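Local coordinates for ferric iron-binding protein HitA (Pseudomonas aeruginosa PAO1, PDB 6IWF) that binds ferric iron as a solute-binding protein of the periplasmic binding protein type, and is probably also involved in gallium uptake, at residues I66-S70 / A71-A75; V147-V150 / I151-G155; D161-T164 / G165-A168; G293-S296 / E297-S300. One frame throughout, in Å; residues are numbered along the deposited sequence.

Interaction 1. Residues I66-S70 / A71-A75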
# COMPACT_ATOMS: atom_id res chain seq x y z
N ILE A 66 -9.13 -0.74 -8.80
CA ILE A 66 -9.49 -1.69 -9.84
C ILE A 66 -10.98 -1.98 -9.76
O ILE A 66 -11.67 -2.06 -10.79
CB ILE A 66 -8.64 -2.97 -9.73
CG1 ILE A 66 -7.18 -2.64 -10.10
CG2 ILE A 66 -9.18 -4.08 -10.63
CD1 ILE A 66 -6.20 -3.71 -9.74
N ARG A 67 -11.52 -2.06 -8.53
CA ARG A 67 -12.96 -2.27 -8.34
C ARG A 67 -13.77 -1.11 -8.91
O ARG A 67 -14.69 -1.32 -9.72
CB ARG A 67 -13.27 -2.45 -6.84
CG ARG A 67 -14.77 -2.47 -6.47
CD ARG A 67 -15.00 -2.20 -4.96
NE ARG A 67 -16.42 -2.10 -4.64
CZ ARG A 67 -16.90 -1.63 -3.49
NH1 ARG A 67 -16.08 -1.21 -2.54
NH2 ARG A 67 -18.22 -1.58 -3.29
N LEU A 68 -13.42 0.13 -8.53
CA LEU A 68 -14.16 1.29 -9.00
C LEU A 68 -13.99 1.50 -10.49
O LEU A 68 -14.91 2.00 -11.17
CB LEU A 68 -13.70 2.54 -8.24
CG LEU A 68 -14.06 2.59 -6.75
CD1 LEU A 68 -13.68 3.94 -6.20
CD2 LEU A 68 -15.53 2.36 -6.54
N ALA A 69 -12.81 1.20 -11.02
CA ALA A 69 -12.60 1.31 -12.46
C ALA A 69 -13.48 0.34 -13.22
O ALA A 69 -14.08 0.69 -14.24
CB ALA A 69 -11.13 1.06 -12.81
N SER A 70 -13.56 -0.90 -12.74
CA SER A 70 -14.42 -1.89 -13.38
C SER A 70 -15.88 -1.44 -13.40
O SER A 70 -16.60 -1.76 -14.35
CB SER A 70 -14.32 -3.24 -12.65
OG SER A 70 -13.03 -3.79 -12.78
N ALA A 71 -16.32 -0.72 -12.37
CA ALA A 71 -17.68 -0.21 -12.31
C ALA A 71 -17.90 1.01 -13.18
O ALA A 71 -19.04 1.47 -13.29
CB ALA A 71 -18.06 0.13 -10.87
N GLY A 72 -16.85 1.55 -13.80
CA GLY A 72 -17.01 2.72 -14.63
C GLY A 72 -17.10 4.02 -13.87
O GLY A 72 -17.55 5.02 -14.43
N LEU A 73 -16.68 4.03 -12.61
CA LEU A 73 -16.85 5.21 -11.77
C LEU A 73 -15.69 6.20 -11.88
O LEU A 73 -15.80 7.32 -11.36
CB LEU A 73 -17.03 4.79 -10.31
CG LEU A 73 -18.44 4.28 -10.02
CD1 LEU A 73 -18.50 3.44 -8.76
CD2 LEU A 73 -19.39 5.47 -9.93
N LEU A 74 -14.61 5.83 -12.55
CA LEU A 74 -13.40 6.65 -12.61
C LEU A 74 -13.23 7.27 -14.00
O LEU A 74 -13.40 6.60 -15.02
CB LEU A 74 -12.17 5.81 -12.26
CG LEU A 74 -12.26 5.08 -10.92
CD1 LEU A 74 -10.93 4.33 -10.63
CD2 LEU A 74 -12.59 6.03 -9.77
N ALA A 75 -12.85 8.55 -14.01
CA ALA A 75 -12.63 9.27 -15.26
C ALA A 75 -11.29 8.89 -15.88
O ALA A 75 -10.30 8.70 -15.17
CB ALA A 75 -12.66 10.78 -15.01

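Interaction 2. Residues V147-V150 / I151-G155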
# COMPACT_ATOMS: atom_id res chain seq x y z
N VAL A 147 -1.70 -12.18 0.48
CA VAL A 147 -2.34 -13.47 0.24
C VAL A 147 -2.61 -13.66 -1.25
O VAL A 147 -2.39 -14.75 -1.80
CB VAL A 147 -3.64 -13.57 1.06
CG1 VAL A 147 -4.37 -14.89 0.75
CG2 VAL A 147 -3.31 -13.48 2.53
N ALA A 148 -3.08 -12.61 -1.92
CA ALA A 148 -3.34 -12.71 -3.35
C ALA A 148 -2.07 -13.06 -4.11
O ALA A 148 -2.10 -13.84 -5.07
CB ALA A 148 -3.93 -11.40 -3.89
N ALA A 149 -0.93 -12.51 -3.67
CA ALA A 149 0.34 -12.84 -4.30
C ALA A 149 0.70 -14.31 -4.09
O ALA A 149 1.19 -14.97 -5.01
CB ALA A 149 1.44 -11.93 -3.76
N VAL A 150 0.46 -14.84 -2.89
CA VAL A 150 0.78 -16.25 -2.67
C VAL A 150 -0.10 -17.14 -3.55
O VAL A 150 0.37 -18.11 -4.15
CB VAL A 150 0.67 -16.62 -1.17
CG1 VAL A 150 0.90 -18.13 -0.96
CG2 VAL A 150 1.68 -15.83 -0.34
N ILE A 151 -1.40 -16.81 -3.66
CA ILE A 151 -2.27 -17.59 -4.54
C ILE A 151 -1.76 -17.56 -5.97
O ILE A 151 -1.69 -18.59 -6.65
CB ILE A 151 -3.72 -17.07 -4.48
CG1 ILE A 151 -4.31 -17.34 -3.10
CG2 ILE A 151 -4.57 -17.74 -5.57
CD1 ILE A 151 -5.65 -16.65 -2.88
N LYS A 152 -1.36 -16.37 -6.43
CA LYS A 152 -0.94 -16.20 -7.82
C LYS A 152 0.38 -16.92 -8.11
O LYS A 152 0.55 -17.51 -9.19
CB LYS A 152 -0.83 -14.71 -8.13
CG LYS A 152 -1.99 -14.16 -8.91
CD LYS A 152 -1.85 -14.55 -10.37
CE LYS A 152 -2.50 -13.52 -11.28
NZ LYS A 152 -2.00 -13.63 -12.68
N LEU A 153 1.31 -16.89 -7.16
CA LEU A 153 2.64 -17.45 -7.37
C LEU A 153 2.72 -18.93 -7.05
O LEU A 153 3.47 -19.65 -7.71
CB LEU A 153 3.67 -16.70 -6.51
CG LEU A 153 3.80 -15.21 -6.86
CD1 LEU A 153 4.55 -14.47 -5.76
CD2 LEU A 153 4.47 -15.01 -8.23
N LYS A 154 1.95 -19.39 -6.06
CA LYS A 154 2.08 -20.75 -5.56
C LYS A 154 0.83 -21.59 -5.76
O LYS A 154 0.91 -22.83 -5.65
CB LYS A 154 2.45 -20.74 -4.07
CG LYS A 154 3.68 -19.92 -3.76
CD LYS A 154 4.92 -20.57 -4.35
CE LYS A 154 6.18 -19.84 -3.90
NZ LYS A 154 7.41 -20.35 -4.61
N GLY A 155 -0.30 -20.98 -6.09
CA GLY A 155 -1.52 -21.72 -6.32
C GLY A 155 -2.41 -21.75 -5.09
O GLY A 155 -1.97 -21.53 -3.96

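Interaction 3. Residues D161-T164 / G165-A168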
# COMPACT_ATOMS: atom_id res chain seq x y z
N ASP A 161 -2.80 -23.96 2.51
CA ASP A 161 -1.97 -24.63 3.51
C ASP A 161 -1.12 -23.63 4.27
O ASP A 161 -0.98 -23.72 5.50
CB ASP A 161 -1.07 -25.67 2.83
CG ASP A 161 -1.82 -26.90 2.36
OD1 ASP A 161 -2.97 -27.11 2.80
OD2 ASP A 161 -1.24 -27.66 1.55
N TRP A 162 -0.55 -22.66 3.55
CA TRP A 162 0.28 -21.64 4.18
C TRP A 162 -0.54 -20.79 5.14
O TRP A 162 -0.15 -20.58 6.30
CB TRP A 162 0.94 -20.79 3.09
CG TRP A 162 1.65 -19.56 3.58
CD1 TRP A 162 2.89 -19.50 4.16
CD2 TRP A 162 1.16 -18.22 3.51
NE1 TRP A 162 3.19 -18.18 4.47
CE2 TRP A 162 2.14 -17.39 4.08
CE3 TRP A 162 -0.02 -17.65 3.03
CZ2 TRP A 162 1.98 -16.00 4.18
CZ3 TRP A 162 -0.18 -16.27 3.13
CH2 TRP A 162 0.81 -15.47 3.71
N LEU A 163 -1.72 -20.33 4.70
CA LEU A 163 -2.53 -19.47 5.56
C LEU A 163 -3.09 -20.25 6.74
O LEU A 163 -3.26 -19.68 7.82
CB LEU A 163 -3.65 -18.83 4.75
CG LEU A 163 -4.24 -17.56 5.37
CD1 LEU A 163 -3.17 -16.49 5.59
CD2 LEU A 163 -5.40 -17.02 4.51
N THR A 164 -3.34 -21.54 6.57
CA THR A 164 -3.71 -22.39 7.70
C THR A 164 -2.61 -22.41 8.75
O THR A 164 -2.87 -22.26 9.95
CB THR A 164 -4.02 -23.80 7.23
OG1 THR A 164 -5.18 -23.77 6.39
CG2 THR A 164 -4.28 -24.73 8.41
N GLY A 165 -1.36 -22.57 8.30
CA GLY A 165 -0.24 -22.49 9.23
C GLY A 165 -0.15 -21.14 9.93
O GLY A 165 0.12 -21.07 11.13
N LEU A 166 -0.37 -20.05 9.19
CA LEU A 166 -0.34 -18.74 9.84
C LEU A 166 -1.45 -18.61 10.88
O LEU A 166 -1.23 -18.03 11.95
CB LEU A 166 -0.44 -17.62 8.80
CG LEU A 166 0.91 -16.97 8.48
CD1 LEU A 166 1.87 -17.96 7.84
CD2 LEU A 166 0.68 -15.77 7.56
N LYS A 167 -2.65 -19.15 10.60
CA LYS A 167 -3.70 -19.15 11.62
C LYS A 167 -3.29 -19.95 12.85
O LYS A 167 -3.59 -19.55 13.99
CB LYS A 167 -5.00 -19.70 11.03
CG LYS A 167 -6.13 -19.93 12.06
CD LYS A 167 -6.93 -18.67 12.30
CE LYS A 167 -8.21 -18.95 13.11
NZ LYS A 167 -9.07 -20.02 12.51
N ALA A 168 -2.61 -21.08 12.64
CA ALA A 168 -2.19 -21.95 13.74
C ALA A 168 -1.09 -21.31 14.59
O ALA A 168 -1.09 -21.45 15.83
CB ALA A 168 -1.70 -23.29 13.19

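Interaction 4. Residues G293-S296 / E297-S300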
# COMPACT_ATOMS: atom_id res chain seq x y z
N GLY A 293 -5.29 -7.62 -9.03
CA GLY A 293 -6.70 -7.33 -9.24
C GLY A 293 -7.38 -6.85 -7.97
O GLY A 293 -6.80 -6.12 -7.16
N GLU A 294 -8.64 -7.26 -7.80
CA GLU A 294 -9.39 -6.91 -6.60
C GLU A 294 -9.07 -7.83 -5.43
O GLU A 294 -9.63 -7.64 -4.34
CB GLU A 294 -10.90 -6.92 -6.90
CG GLU A 294 -11.31 -5.82 -7.88
CD GLU A 294 -12.77 -5.91 -8.34
OE1 GLU A 294 -13.01 -5.89 -9.58
OE2 GLU A 294 -13.66 -5.99 -7.47
N ALA A 295 -8.19 -8.81 -5.63
CA ALA A 295 -7.82 -9.76 -4.58
C ALA A 295 -9.03 -10.51 -4.04
O ALA A 295 -9.11 -10.82 -2.84
CB ALA A 295 -7.06 -9.06 -3.44
N SER A 296 -9.99 -10.83 -4.92
CA SER A 296 -11.23 -11.46 -4.47
C SER A 296 -11.01 -12.88 -3.95
O SER A 296 -11.61 -13.28 -2.94
CB SER A 296 -12.25 -11.46 -5.61
OG SER A 296 -12.63 -10.14 -5.93
N GLU A 297 -10.17 -13.66 -4.64
CA GLU A 297 -9.90 -15.02 -4.18
C GLU A 297 -9.17 -14.99 -2.84
O GLU A 297 -9.44 -15.81 -1.95
CB GLU A 297 -9.08 -15.76 -5.23
CG GLU A 297 -9.12 -17.28 -5.15
CD GLU A 297 -8.44 -17.94 -6.35
OE1 GLU A 297 -8.12 -19.14 -6.28
OE2 GLU A 297 -8.22 -17.25 -7.38
N ALA A 298 -8.25 -14.04 -2.67
CA ALA A 298 -7.56 -13.88 -1.39
C ALA A 298 -8.54 -13.58 -0.27
O ALA A 298 -8.43 -14.12 0.84
CB ALA A 298 -6.50 -12.78 -1.49
N LEU A 299 -9.52 -12.70 -0.52
CA LEU A 299 -10.47 -12.36 0.53
C LEU A 299 -11.28 -13.58 0.93
O LEU A 299 -11.49 -13.83 2.13
CB LEU A 299 -11.39 -11.23 0.06
CG LEU A 299 -12.23 -10.56 1.15
CD1 LEU A 299 -11.37 -10.15 2.36
CD2 LEU A 299 -12.95 -9.35 0.56
N SER A 300 -11.72 -14.37 -0.05
CA SER A 300 -12.49 -15.57 0.26
C SER A 300 -11.67 -16.56 1.07
O SER A 300 -12.20 -17.22 1.98
CB SER A 300 -12.97 -16.23 -1.03
OG SER A 300 -13.98 -15.46 -1.63

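Interaction 1. Residues I66-S70 / A71-A75
Leu68 and Ala69 meet Gly72, Leu73 and Leu74 in a local contact at the C-terminal end of helix 63-70, where the chain leaves the helix through a Schellman motif. Gly72 is the turning residue. Its phi is positive (80°), a conformation that glycine adopts readily. Two bonds run back into the last turn. Leu73 N donates to Leu68 O at 3.1 Å, nearly along the C=O axis. Gly72 N reaches Ala69 O at 2.9 Å, but from above the carbonyl plane, 65° out of it. The last bond of helical type is Ala71 N to Arg67 O.

The apolar side chains close the turn. CD1 of Leu73 touches CD2 of Leu68 at 3.9 Å. Leu74, one residue on, folds back over Leu68 and Ala69. Its CG lies beside the backbone N and anti to the carbonyl carbon (chi1 -55°). This brings CD1 to 3.9 Å from Ala69 CB, while CG sits 4.0 Å from Leu68 CB. Leu74 also packs on Ala230 of strand 224-231, and Leu73 shares backbone hydrogen bonding with Lys233. The helix end is thus joined to the sheet. The main-chain N-H groups of the turn satisfy carbonyls that the ending helix would otherwise leave without a helical partner, and the leucines cover one part of the turn, while Ser70 and Ala71 remain exposed.

Interaction 2. Residues V147-V150 / I151-G155
Val147 O receives Ile151 N at 2.9 Å with an N-H...O angle of 168°, the first of four successive i to i+4 bonds that carry helix 141-154 to its end. The next three link Lys152 N to Ala148 O, Leu153 N to Ala149 O and Lys154 N to Val150 O. They are more bent, with the donors tilted a little from the carbonyl planes.

The side chains follow the same spacing. Ile151 lies back along the helix toward Val147. Its CG1 stands beside the backbone N (chi1 -68°), which places CG1 3.5 Å from Val147 O and CD1 4.2 Å from Val147 CG1. Leu153 leans over the preceding turn in a similar way. Its CG rests 3.2 Å from Ala149 O, and its CD1 is 4.5 Å from Ala149 CB, a looser touch.

This is the last part of a helix in a periplasmic binding protein fold, with two other helices packed against it. Val150 and Ile151 press on Ala159 of helix 156-169. Val147 and Ala148 meet Ala298 of helix 296-305. Ala149 lies against Leu287 of a loop.

The two lysines differ from this apolar side. Lys154 sets its CB 3.4 Å from Val150 O, then bends at chi2 and leads away. Lys152 sets its CB beside Ala148 O and bends at chi2 too, and its NZ forms a long, weak ion pair with Asp291. Gly155 ends the helix with positive phi (97°) and at once takes the N-cap position of helix 156-169.

Interaction 3. Residues D161-T164 / G165-A168
Leu166 lays its two methyl groups along the indole of Trp162, one turn earlier in helix 156-169 of this periplasmic binding protein fold. CD1 stands over one face of the ring. It makes a CH-pi contact 3.9 Å from the centroid of the five-membered ring, 25° off the normal. CD2 reaches the six-membered part, 3.6 Å from Trp162 CZ2. The two side chains cross at a slant, with CD1 at the five-membered ring and CD2 at the six-membered ring. Trp162 CG is anti to the backbone N (chi1 171°), which turns the indole to the side where Leu166 follows. A lesser touch joins Leu163 CD1 to Leu166 CB at 4.4 Å.

The backbone fixes the spacing of these groups. Leu166 N donates to Trp162 O at 2.9 Å, in the carbonyl plane. Gly165, Lys167 and Ala168 make the equivalent bonds to Asp161, Leu163 and Thr164.

Farther out, Phe143 of helix 141-154 packs on Trp162, Leu163 and Leu166, and Leu166 also meets Phe134 and Phe136 of strand 134-136. The indole is held at its polar atom too, as NE1 donates to Leu122 O. That bond probably helps to set the rotation of the ring. On the exposed part of the helix, Thr164 OG1 bonds to Glu160 O. Lys167 bends at chi2 and chi4, and its NZ is hydrogen-bonded to Val305 O.

Interaction 4. Residues G293-S296 / E297-S300
Ala295 and Ala298 meet through their methyl groups in the first turn of helix 296-305, with Ala295 at the N-cap position. This is the tight part. The two CB atoms are 4.2 Å apart, and Ala298 CB also lies 3.5 Å from Ala295 O. Both alanines are buried against Leu144 of helix 141-154. Ala295 has positive phi (58°), and its carbonyl accepts the first bond of the turn, from Leu299 N at 3.0 Å.

The other side faces solvent and is looser. Ser296, Glu297, Leu299 and Ser300 are exposed, and little but backbone joins them. Leu299 CB rests 3.6 Å from Ser296 O, but the rest of the side chain leads away, since its CG is anti to the backbone N (chi1 -167°). The extended Glu297 chain runs alongside helix 141-154, near Ile151. Before the turn, Glu294 points its side chain to helix 63-70, where it meets Ile66, Arg67 and Ser70. The next helical bond runs from Ser300 N to Ser296 O at 3.1 Å, with an N-H...O angle of 163°.

In the fold
All four contacts are local and follow one another along the chain; none nests in or crosses another. Interaction 1 turns the chain out of helix 63-70. Interaction 2 ends helix 141-154, and after Gly155 the chain enters helix 156-169, which holds interaction 3. These two touch where Val150 CG2 meets Trp162 CZ3 at 4.0 Å. Interaction 4 begins helix 296-305 near the C terminus and joins the early and middle parts. Its helix packs on interaction 2, with Ile151 CD1 3.7 Å from Ala298 CA. Its leading loop reaches interaction 1, with Ile66 CD1 3.6 Å from Gly293 O. Interactions 1 and 3 lie far apart, centres about 33 Å.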